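Local coordinates for protein CD180 antigen (Mus musculus, PDB 3T6Q) that may cooperate with MD-1 and TLR4 to mediate the innate response of B-cells to bacterial lipopolysaccharide, leading to NF-kappa-B activation, at residues S34-E39 and Q80-T85; I362-S365 and L370-R373; S536-S541 and I566-W571. All blocks are in the same frame, centred on the assembly; numbering follows the deposited sequence.

Contact 1: residues S34-E39 and Q80-T85; sequences STECLE and QHRLDT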
# COMPACT_ATOMS: atom_id res chain seq x y z
N SER A 34 7.43 -16.32 -32.46
CA SER A 34 8.20 -17.34 -31.78
C SER A 34 8.83 -16.85 -30.46
O SER A 34 9.44 -17.66 -29.76
CB SER A 34 9.33 -17.78 -32.70
OG SER A 34 10.11 -16.66 -33.01
N THR A 35 8.73 -15.56 -30.14
CA THR A 35 9.29 -15.02 -28.87
C THR A 35 8.88 -15.89 -27.68
O THR A 35 7.70 -16.19 -27.49
CB THR A 35 8.82 -13.58 -28.61
OG1 THR A 35 9.18 -12.77 -29.73
CG2 THR A 35 9.48 -13.02 -27.31
N GLU A 36 9.87 -16.31 -26.90
CA GLU A 36 9.62 -17.07 -25.68
C GLU A 36 9.87 -16.28 -24.38
O GLU A 36 9.20 -16.52 -23.38
CB GLU A 36 10.47 -18.32 -25.68
CG GLU A 36 10.05 -19.29 -26.76
CD GLU A 36 10.95 -20.49 -26.89
OE1 GLU A 36 11.91 -20.62 -26.09
OE2 GLU A 36 10.68 -21.31 -27.80
N CYS A 37 10.80 -15.34 -24.41
CA CYS A 37 11.15 -14.57 -23.20
C CYS A 37 11.09 -13.08 -23.48
O CYS A 37 11.94 -12.54 -24.18
CB CYS A 37 12.54 -14.98 -22.66
SG CYS A 37 12.75 -16.75 -22.37
N LEU A 38 10.07 -12.42 -22.91
CA LEU A 38 9.79 -11.02 -23.15
C LEU A 38 9.95 -10.19 -21.85
O LEU A 38 9.22 -10.39 -20.87
CB LEU A 38 8.37 -10.84 -23.72
CG LEU A 38 8.12 -9.40 -24.24
CD1 LEU A 38 9.17 -8.98 -25.26
CD2 LEU A 38 6.71 -9.20 -24.79
N GLU A 39 10.92 -9.28 -21.86
CA GLU A 39 11.20 -8.38 -20.72
C GLU A 39 10.57 -7.08 -21.12
O GLU A 39 11.10 -6.35 -21.97
CB GLU A 39 12.72 -8.25 -20.58
CG GLU A 39 13.39 -9.62 -20.63
CD GLU A 39 14.89 -9.59 -20.49
OE1 GLU A 39 15.49 -8.50 -20.55
OE2 GLU A 39 15.49 -10.68 -20.33
N GLN A 80 -1.22 -17.81 -23.74
CA GLN A 80 0.07 -18.09 -23.06
C GLN A 80 -0.00 -19.47 -22.37
O GLN A 80 0.22 -19.61 -21.17
CB GLN A 80 0.38 -16.96 -22.04
CG GLN A 80 1.07 -15.76 -22.67
CD GLN A 80 0.13 -14.97 -23.57
OE1 GLN A 80 -0.86 -14.41 -23.09
NE2 GLN A 80 0.45 -14.90 -24.85
N HIS A 81 -0.32 -20.50 -23.16
CA HIS A 81 -0.46 -21.87 -22.71
C HIS A 81 0.86 -22.39 -22.16
O HIS A 81 0.88 -23.26 -21.29
CB HIS A 81 -0.94 -22.74 -23.91
CG HIS A 81 -2.41 -22.49 -24.32
ND1 HIS A 81 -3.21 -23.46 -24.82
CD2 HIS A 81 -3.19 -21.32 -24.30
CE1 HIS A 81 -4.45 -22.97 -25.07
NE2 HIS A 81 -4.43 -21.65 -24.77
N ARG A 82 1.98 -21.86 -22.68
CA ARG A 82 3.31 -22.36 -22.28
C ARG A 82 3.95 -21.49 -21.16
O ARG A 82 5.09 -21.68 -20.79
CB ARG A 82 4.23 -22.51 -23.49
CG ARG A 82 3.70 -23.47 -24.58
CD ARG A 82 4.82 -24.22 -25.31
NE ARG A 82 5.80 -23.29 -25.89
CZ ARG A 82 7.09 -23.19 -25.54
NH1 ARG A 82 7.62 -23.99 -24.61
NH2 ARG A 82 7.85 -22.28 -26.13
N LEU A 83 3.20 -20.54 -20.61
CA LEU A 83 3.79 -19.55 -19.68
C LEU A 83 4.27 -20.22 -18.39
O LEU A 83 3.52 -20.95 -17.73
CB LEU A 83 2.76 -18.49 -19.33
CG LEU A 83 3.13 -17.01 -19.43
CD1 LEU A 83 2.36 -16.22 -18.38
CD2 LEU A 83 4.59 -16.65 -19.44
N ASP A 84 5.54 -20.00 -18.06
CA ASP A 84 6.16 -20.55 -16.84
C ASP A 84 6.24 -19.50 -15.70
O ASP A 84 5.93 -19.80 -14.56
CB ASP A 84 7.55 -21.08 -17.20
CG ASP A 84 8.24 -21.79 -16.04
OD1 ASP A 84 7.69 -22.76 -15.49
OD2 ASP A 84 9.37 -21.39 -15.67
N THR A 85 6.64 -18.26 -16.04
CA THR A 85 6.85 -17.16 -15.05
C THR A 85 6.10 -15.95 -15.55
O THR A 85 6.21 -15.59 -16.72
CB THR A 85 8.36 -16.82 -14.92
OG1 THR A 85 9.01 -17.96 -14.37
CG2 THR A 85 8.64 -15.59 -13.97
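Glu36 and Arg82 meet at their ends from backbones that stay well apart, the closest CA pair, Glu36 and Leu83, being 8.7 Å away, with Glu36 just before the strand 37-39 and Arg82 inside a type I beta turn from Gln80 to Leu83. The turn is closed by the backbone bond from Leu83 N to Gln80 O at 3.2 Å. Across the gap the two long side chains form a salt bridge, Glu36 OE2 to Arg82 NH2 at 3.4 Å. The carboxylate comes up to the guanidinium at its edge, near its plane, yet the two flat groups are turned 75° against each other, so they do not meet as a coplanar, two-pronged pair. One nitrogen does all the touching: besides OE2 it lies 3.8 Å from Glu36 CG. Glu36 runs extended beyond CG (chi2 174°), which brings its carboxylate nearer the turn, whereas Arg82 bends at chi2 and chi3 to bring NH2 round to it.

This is a tie between the first and third leucine-rich repeats, passing over the second at the surface of the solenoid. The backbone of Glu36 bonds to Thr60 and Phe61 of repeat 2, while Gln80 NE2 is held by Phe53 O, in repeat 1, and by Leu56 O. With a single contact between opposite charges, crossed planes and an exposed arginine, the pairing is probably mainly electrostatic and would be expected to tolerate some movement of the arginine's end.

Contact 2: residues I362-S365 and L370-R373; sequences IETS and LQLR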
# COMPACT_ATOMS: atom_id res chain seq x y z
N ILE A 362 44.59 -9.88 9.78
CA ILE A 362 45.50 -10.74 10.51
C ILE A 362 46.89 -10.42 9.98
O ILE A 362 47.08 -10.28 8.72
CB ILE A 362 45.16 -12.25 10.27
CG1 ILE A 362 43.82 -12.61 10.97
CG2 ILE A 362 46.31 -13.17 10.68
CD1 ILE A 362 43.15 -13.82 10.30
N GLU A 363 47.84 -10.31 10.91
CA GLU A 363 49.27 -10.07 10.58
C GLU A 363 50.14 -11.02 11.44
O GLU A 363 49.88 -11.19 12.63
CB GLU A 363 49.65 -8.59 10.85
CG GLU A 363 51.02 -8.15 10.27
CD GLU A 363 52.22 -8.46 11.19
OE1 GLU A 363 53.40 -8.48 10.70
OE2 GLU A 363 51.99 -8.69 12.42
N THR A 364 51.18 -11.60 10.86
CA THR A 364 52.06 -12.42 11.68
C THR A 364 53.46 -12.59 11.06
O THR A 364 53.61 -12.61 9.84
CB THR A 364 51.43 -13.81 12.01
OG1 THR A 364 52.30 -14.56 12.89
CG2 THR A 364 51.19 -14.62 10.76
N SER A 365 54.46 -12.71 11.93
CA SER A 365 55.85 -13.05 11.50
C SER A 365 56.08 -14.54 11.16
O SER A 365 57.14 -14.91 10.63
CB SER A 365 56.83 -12.68 12.61
OG SER A 365 56.76 -13.59 13.70
N LEU A 370 51.64 -22.63 14.01
CA LEU A 370 51.21 -22.39 15.38
C LEU A 370 49.71 -22.09 15.43
O LEU A 370 48.98 -22.53 16.34
CB LEU A 370 51.99 -21.19 15.97
CG LEU A 370 53.54 -21.18 16.03
CD1 LEU A 370 54.10 -20.32 17.15
CD2 LEU A 370 54.15 -22.55 16.12
N GLN A 371 49.25 -21.26 14.48
CA GLN A 371 47.87 -20.77 14.47
C GLN A 371 46.85 -21.86 14.20
O GLN A 371 45.77 -21.88 14.80
CB GLN A 371 47.72 -19.63 13.45
CG GLN A 371 48.59 -18.40 13.79
CD GLN A 371 50.03 -18.48 13.27
OE1 GLN A 371 50.48 -19.52 12.80
NE2 GLN A 371 50.75 -17.36 13.35
N LEU A 372 47.21 -22.77 13.31
CA LEU A 372 46.35 -23.87 12.87
C LEU A 372 46.76 -25.22 13.49
O LEU A 372 46.46 -26.28 12.92
CB LEU A 372 46.41 -23.98 11.35
CG LEU A 372 46.09 -22.69 10.56
CD1 LEU A 372 46.36 -22.96 9.09
CD2 LEU A 372 44.68 -22.22 10.80
N ARG A 373 47.47 -25.16 14.62
CA ARG A 373 47.95 -26.38 15.31
C ARG A 373 46.82 -27.41 15.46
O ARG A 373 45.72 -27.07 15.91
CB ARG A 373 48.52 -26.01 16.69
CG ARG A 373 49.06 -27.19 17.50
CD ARG A 373 49.66 -26.71 18.82
NE ARG A 373 50.94 -26.07 18.56
CZ ARG A 373 51.62 -25.37 19.47
NH1 ARG A 373 52.78 -24.82 19.14
NH2 ARG A 373 51.14 -25.24 20.72
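Thr364 and Gln371 face each other inside one leucine-rich repeat, the twelfth, on the return part of the repeat that leads from strand 354-356 to strand 380-382. Their side chains come from opposite directions, and the amide nitrogen of Gln371 is the atom that meets the threonine. It stands 3.2 Å from Thr364 OG1 and 3.8 Å from Thr364 CG2, placed near both branches. The hydroxyl is carried there by a chi1 of -177°, with OG1 opposite the backbone N, while Gln371 folds at chi2 (86°) to present its amide.

Close as NE2 and OG1 are, the angle is too poor for a hydrogen bond, and both groups spend their bonding on the chain between them. Gln371 NE2 donates to Asp366 O, and Thr364 OG1 accepts from Asp366 N, two residues on, as in an ST turn. The backbone N and O of Asp366 hold the two polar ends, one each, just past the corner at Ser365. Beyond the pair, Thr364 rests on Leu389 of the next repeat and Gln371 on Leu341 of the preceding one. Gln371 belongs to a type I beta turn, whose closing bond, Arg373 N to Leu370 O, is weak at 3.5 Å.

Contact 3: residues S536-S541 and I566-W571; sequences SIILPS and IYFLEW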
# COMPACT_ATOMS: atom_id res chain seq x y z
N SER A 536 50.18 -6.68 -32.10
CA SER A 536 49.84 -5.94 -33.33
C SER A 536 49.93 -6.83 -34.55
O SER A 536 48.93 -7.09 -35.22
CB SER A 536 50.73 -4.68 -33.50
OG SER A 536 52.12 -5.02 -33.35
N ILE A 537 51.14 -7.30 -34.82
CA ILE A 537 51.42 -8.21 -35.91
C ILE A 537 51.68 -9.61 -35.35
O ILE A 537 52.42 -9.73 -34.39
CB ILE A 537 52.70 -7.73 -36.69
CG1 ILE A 537 52.35 -6.41 -37.38
CG2 ILE A 537 53.15 -8.80 -37.71
CD1 ILE A 537 53.39 -5.91 -38.38
N ILE A 538 51.06 -10.64 -35.97
CA ILE A 538 51.27 -12.05 -35.61
C ILE A 538 51.80 -12.75 -36.85
O ILE A 538 51.06 -13.05 -37.77
CB ILE A 538 49.95 -12.70 -35.11
CG1 ILE A 538 49.45 -11.92 -33.89
CG2 ILE A 538 50.12 -14.19 -34.75
CD1 ILE A 538 48.02 -12.30 -33.52
N LEU A 539 53.09 -13.05 -36.85
CA LEU A 539 53.73 -13.58 -38.06
C LEU A 539 53.29 -15.00 -38.29
O LEU A 539 52.83 -15.67 -37.34
CB LEU A 539 55.25 -13.47 -37.97
CG LEU A 539 55.74 -12.01 -38.11
CD1 LEU A 539 57.19 -11.96 -37.73
CD2 LEU A 539 55.54 -11.45 -39.53
N PRO A 540 53.41 -15.48 -39.56
CA PRO A 540 52.90 -16.79 -39.95
C PRO A 540 53.37 -17.92 -39.07
O PRO A 540 52.59 -18.82 -38.81
CB PRO A 540 53.42 -17.00 -41.40
CG PRO A 540 53.99 -15.68 -41.84
CD PRO A 540 53.84 -14.67 -40.74
N SER A 541 54.63 -17.90 -38.61
CA SER A 541 55.16 -19.05 -37.84
C SER A 541 54.44 -19.25 -36.47
O SER A 541 54.59 -20.29 -35.83
CB SER A 541 56.67 -18.91 -37.62
OG SER A 541 56.95 -17.73 -36.87
N ILE A 566 49.07 -9.80 -43.34
CA ILE A 566 48.03 -10.53 -44.15
C ILE A 566 47.83 -11.96 -43.74
O ILE A 566 46.70 -12.40 -43.77
CB ILE A 566 48.24 -10.70 -45.70
CG1 ILE A 566 49.60 -10.29 -46.17
CG2 ILE A 566 47.01 -10.22 -46.49
CD1 ILE A 566 50.61 -11.34 -45.84
N TYR A 567 48.90 -12.68 -43.39
CA TYR A 567 48.79 -14.10 -42.99
C TYR A 567 47.89 -14.30 -41.77
O TYR A 567 47.02 -15.19 -41.76
CB TYR A 567 50.16 -14.74 -42.81
CG TYR A 567 50.88 -14.87 -44.13
CD1 TYR A 567 50.37 -15.70 -45.13
CD2 TYR A 567 52.00 -14.11 -44.42
CE1 TYR A 567 50.99 -15.80 -46.37
CE2 TYR A 567 52.63 -14.20 -45.65
CZ TYR A 567 52.12 -15.05 -46.62
OH TYR A 567 52.74 -15.15 -47.84
N PHE A 568 48.05 -13.43 -40.77
CA PHE A 568 47.12 -13.46 -39.66
C PHE A 568 45.69 -13.08 -40.07
O PHE A 568 44.74 -13.72 -39.63
CB PHE A 568 47.60 -12.58 -38.48
CG PHE A 568 46.59 -12.49 -37.37
CD1 PHE A 568 45.91 -11.32 -37.11
CD2 PHE A 568 46.30 -13.62 -36.60
CE1 PHE A 568 44.96 -11.24 -36.10
CE2 PHE A 568 45.35 -13.56 -35.59
CZ PHE A 568 44.68 -12.38 -35.34
N LEU A 569 45.54 -12.01 -40.85
CA LEU A 569 44.22 -11.54 -41.30
C LEU A 569 43.42 -12.63 -42.05
O LEU A 569 42.23 -12.80 -41.80
CB LEU A 569 44.34 -10.27 -42.16
CG LEU A 569 44.90 -9.05 -41.42
CD1 LEU A 569 45.27 -7.92 -42.39
CD2 LEU A 569 43.92 -8.57 -40.35
N GLU A 570 44.08 -13.34 -42.94
CA GLU A 570 43.49 -14.49 -43.66
C GLU A 570 43.10 -15.63 -42.68
O GLU A 570 41.98 -16.16 -42.74
CB GLU A 570 44.48 -14.99 -44.72
CG GLU A 570 44.49 -14.10 -45.98
CD GLU A 570 45.59 -14.42 -46.99
OE1 GLU A 570 46.22 -15.50 -46.91
OE2 GLU A 570 45.83 -13.59 -47.89
N TRP A 571 44.02 -15.95 -41.77
CA TRP A 571 43.79 -16.94 -40.72
C TRP A 571 42.58 -16.58 -39.91
O TRP A 571 41.75 -17.46 -39.60
CB TRP A 571 45.04 -17.09 -39.83
CG TRP A 571 44.89 -18.06 -38.69
CD1 TRP A 571 45.31 -19.38 -38.65
CD2 TRP A 571 44.28 -17.82 -37.37
NE1 TRP A 571 45.00 -19.95 -37.45
CE2 TRP A 571 44.36 -19.08 -36.64
CE3 TRP A 571 43.65 -16.74 -36.77
CZ2 TRP A 571 43.88 -19.22 -35.34
CZ3 TRP A 571 43.15 -16.89 -35.45
CH2 TRP A 571 43.26 -18.12 -34.77
O HOH W 1 50.57 -12.03 -40.20
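Ile538 and Phe568 supply the main apolar contact between the loop of repeat 19 that follows strand 527-529 and the first turns of the helix 566-574. The meeting is a CH-pi contact: Ile538 CD1 sits over one face of the Phe568 ring, 3.7 Å from the centroid and 15° off the ring normal, closest to Phe568 CE2 at 3.6 Å. Phe568 has its CG opposite the backbone N (chi1 174°), which turns the ring toward the isoleucine. The end of Ile538 does most of the covering, its CB touching the ring more loosely at 4.0 Å from Phe568 CD2.

A second apolar contact lies nearer the surface. Pro540 CG packs against Tyr567 CD2 at 3.6 Å, approaching the ring obliquely, while Ile566 CD1 lies above one face of that ring, toward its rim.

Polar contact between the backbones is made through water. One molecule donates to Ile538 O at 2.7 Å and accepts from Phe568 N at 2.9 Å. Phe568 N belongs to the first turn of the helix, where amides lack a partner one turn back, so the water extends the helix's bonding to the loop. Ile538 N also donates a hydrogen bond to Asn565 OD1, just ahead of the helix.

The arrangement joins repeat 19 to the C-terminal cap (LRRCT) of the solenoid. Leu543 of the short helix 543-547 touches Ile538, Tyr567 and Phe568 together, Leu598 also meets Phe568, and Trp571, one turn further along the helix 566-574, packs on Leu546 of helix 543-547, which lies in the chain between strands 527-529 and 551-553.

The three contacts fall at separate places along the horseshoe, with centres 46 to 56 Å apart and none touching another. Contact 1 lies at the surface near the N-terminal end and links two repeats across a third by charge. Contact 2 stays within a single repeat and is partly buried; its two polar ends bond separately to the backbone of one intervening residue and not to each other. Contact 3, also partly buried, combines apolar packing with a bridging water and ties the final repeat to the C-terminal cap, making it the one contact of the three that involves a helix. Contacts 1 and 2 lie on opposite sides of the chain's centre.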